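Local coordinates for uncharacterized protein PSPTO_0244 (Pseudomonas syringae pv. tomato, PDB 3MYX) that is of unknown function but has a cupin fold and is probably related to (S)-ureidoglycine aminohydrolases, at residues A[61-64]-A[65-69]. Numbering follows the deposited sequence. Where two conformers were deposited one is given.
Sequences EAYP and YTEML
Tyr-63 donates its phenolic hydrogen to Glu-67 where the loop leaving strand 57-60 runs into strand 66-71, a worked example of a tyrosine and a carboxylate four residues apart joined by a hydrogen bond as a loop becomes a strand. The OH to OE1 distance is 2.7 Å, yet the donor stands above the carboxylate, 58° out of its plane. Ring and carboxylate planes are themselves steeply inclined to each other. With CG anti to the backbone N (chi1 -155°), the Tyr-63 ring swings out to the side on which Glu-67 lies, its edge passing the carbonyl O of Tyr-65 3.3 Å from CD2. Glu-67 comes to meet it on an extended side chain, its CB lying 3.8 Å from CE2 of Tyr-63.

Pro-64 lies between the two tyrosine rings and makes the close apolar part. Its CG sits over the centre of the Tyr-65 ring, a CH-pi contact of 3.8 Å to the centroid and only 8° from the normal, while its CD leans over the rim of one Tyr-63 face. Ile-95 and Pro-32 add to the packing around Tyr-63. In the antiparallel beta structure of this cupin, strand 66-71 pairs with strands 92-95 and 109-116, and Glu-67 touches Phe-113 and Ala-115 of the latter.

The start of the loop is looser: Glu-61 and Ala-62 are solvent-exposed and touch nothing in 65-69. Pro-64 itself is partly exposed, whereas both tyrosines and Glu-67 are buried. Polar ends inside are matched: Tyr-65 OH bonds Asp-28, and Glu-67 OE2 forms a salt bridge with Arg-37. With OE1 taking the phenol and OE2 the guanidinium, both oxygens of the buried carboxylate have a partner, and its rotation is probably restricted.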
ATOM      1  N   GLU A  61       4.178  21.544   6.492  1.00  9.91           N
ATOM      2  CA  GLU A  61       4.341  21.840   7.915  0.50 10.85           C
ATOM      3  C   GLU A  61       3.717  20.769   8.816  1.00 10.54           C
ATOM      4  O   GLU A  61       4.295  20.430   9.836  1.00  9.94           O
ATOM      5  CB  GLU A  61       3.793  23.233   8.253  0.50 12.81           C
ATOM      6  CG  GLU A  61       3.826  23.611   9.742  0.50 14.56           C
ATOM      7  CD  GLU A  61       5.161  23.345  10.418  0.50 18.22           C
ATOM      8  OE1 GLU A  61       6.206  23.444   9.735  0.50 18.42           O
ATOM      9  OE2 GLU A  61       5.155  23.037  11.636  0.50 21.15           O
ATOM     10  N   ALA A  62       2.551  20.239   8.433  1.00  9.54           N
ATOM     11  CA  ALA A  62       1.875  19.186   9.206  1.00  9.58           C
ATOM     12  C   ALA A  62       1.178  18.287   8.206  1.00  8.56           C
ATOM     13  O   ALA A  62       0.137  18.637   7.667  1.00  9.39           O
ATOM     14  CB  ALA A  62       0.883  19.791  10.192  1.00 11.10           C
ATOM     15  N   TYR A  63       1.737  17.108   7.947  1.00  7.01           N
ATOM     16  CA  TYR A  63       1.207  16.274   6.886  1.00  6.63           C
ATOM     17  C   TYR A  63      -0.245  15.922   7.204  1.00  7.01           C
ATOM     18  O   TYR A  63      -0.550  15.548   8.332  1.00  6.89           O
ATOM     19  CB  TYR A  63       2.067  15.010   6.684  1.00  7.17           C
ATOM     20  CG  TYR A  63       1.919  14.483   5.283  1.00  5.81           C
ATOM     21  CD1 TYR A  63       2.556  15.114   4.214  1.00  7.65           C
ATOM     22  CD2 TYR A  63       1.078  13.414   5.000  1.00  5.75           C
ATOM     23  CE1 TYR A  63       2.368  14.677   2.913  1.00  7.43           C
ATOM     24  CE2 TYR A  63       0.879  12.982   3.682  1.00  6.73           C
ATOM     25  CZ  TYR A  63       1.535  13.615   2.643  1.00  7.25           C
ATOM     26  OH  TYR A  63       1.376  13.241   1.330  1.00  8.92           O
ATOM     27  N   PRO A  64      -1.156  16.063   6.230  1.00  6.13           N
ATOM     28  CA  PRO A  64      -2.576  16.034   6.576  1.00  6.17           C
ATOM     29  C   PRO A  64      -3.160  14.632   6.716  1.00  6.35           C
ATOM     30  O   PRO A  64      -4.284  14.490   7.192  1.00  6.40           O
ATOM     31  CB  PRO A  64      -3.225  16.742   5.397  1.00  6.15           C
ATOM     32  CG  PRO A  64      -2.300  16.480   4.261  1.00  7.35           C
ATOM     33  CD  PRO A  64      -0.949  16.573   4.865  1.00  7.02           C
ATOM     34  N   TYR A  65      -2.422  13.624   6.260  1.00  5.48           N
ATOM     35  CA  TYR A  65      -2.886  12.255   6.204  1.00  5.06           C
ATOM     36  C   TYR A  65      -1.886  11.351   6.910  1.00  5.02           C
ATOM     37  O   TYR A  65      -0.746  11.741   7.139  1.00  5.79           O
ATOM     38  CB  TYR A  65      -2.967  11.799   4.748  1.00  5.87           C
ATOM     39  CG  TYR A  65      -3.632  12.747   3.761  1.00  5.11           C
ATOM     40  CD1 TYR A  65      -4.750  13.501   4.111  1.00  5.89           C
ATOM     41  CD2 TYR A  65      -3.172  12.840   2.454  1.00  5.47           C
ATOM     42  CE1 TYR A  65      -5.369  14.348   3.195  1.00  6.43           C
ATOM     43  CE2 TYR A  65      -3.789  13.673   1.545  1.00  5.92           C
ATOM     44  CZ  TYR A  65      -4.893  14.402   1.913  1.00  5.78           C
ATOM     45  OH  TYR A  65      -5.478  15.226   0.988  1.00  6.80           O
ATOM     46  N   THR A  66      -2.291  10.117   7.199  1.00  5.60           N
ATOM     47  CA  THR A  66      -1.315   9.034   7.377  1.00  5.10           C
ATOM     48  C   THR A  66      -1.113   8.452   5.993  1.00  5.90           C
ATOM     49  O   THR A  66      -2.065   8.061   5.360  1.00  6.63           O
ATOM     50  CB  THR A  66      -1.803   7.951   8.326  1.00  5.93           C
ATOM     51  OG1 THR A  66      -2.147   8.561   9.576  1.00  7.64           O
ATOM     52  CG2 THR A  66      -0.735   6.890   8.522  1.00  7.17           C
ATOM     53  N   GLU A  67       0.119   8.402   5.511  1.00  5.14           N
ATOM     54  CA  GLU A  67       0.366   7.986   4.123  1.00  5.59           C
ATOM     55  C   GLU A  67       1.587   7.081   3.986  1.00  5.66           C
ATOM     56  O   GLU A  67       2.672   7.395   4.459  1.00  7.48           O
ATOM     57  CB  GLU A  67       0.467   9.205   3.195  1.00  6.57           C
ATOM     58  CG  GLU A  67       0.555   8.832   1.715  1.00  6.45           C
ATOM     59  CD  GLU A  67       0.293   9.998   0.753  1.00  7.52           C
ATOM     60  OE1 GLU A  67      -0.197  11.084   1.165  1.00  7.98           O
ATOM     61  OE2 GLU A  67       0.524   9.766  -0.453  1.00  8.37           O
HETATM   62  N   MSE A  68       1.369   5.947   3.328  1.00  6.08           N
HETATM   63  CA  MSE A  68       2.419   4.993   2.996  0.50  7.18           C
HETATM   64  C   MSE A  68       2.827   5.190   1.561  1.00  7.04           C
HETATM   65  O   MSE A  68       1.970   5.319   0.676  1.00  8.17           O
HETATM   66  CB  MSE A  68       1.910   3.569   3.136  0.50  8.33           C
HETATM   67  CG  MSE A  68       2.937   2.536   2.717  0.50  8.13           C
HETATM   68 SE   MSE A  68       2.079   0.848   2.703  0.38  9.06          SE
HETATM   69  CE  MSE A  68       3.623  -0.278   2.640  0.50  7.97           C
ATOM     70  N   LEU A  69       4.140   5.189   1.332  1.00  6.76           N
ATOM     71  CA  LEU A  69       4.751   5.311  -0.006  1.00  7.33           C
ATOM     72  C   LEU A  69       5.519   4.040  -0.324  1.00  7.15           C
ATOM     73  O   LEU A  69       6.238   3.540   0.523  1.00  7.04           O
ATOM     74  CB  LEU A  69       5.793   6.464  -0.048  1.00  8.68           C
ATOM     75  CG  LEU A  69       5.378   7.922   0.178  1.00  9.95           C
ATOM     76  CD1 LEU A  69       5.076   8.186   1.654  1.00 12.58           C
ATOM     77  CD2 LEU A  69       6.442   8.861  -0.352  1.00 12.47           C
TER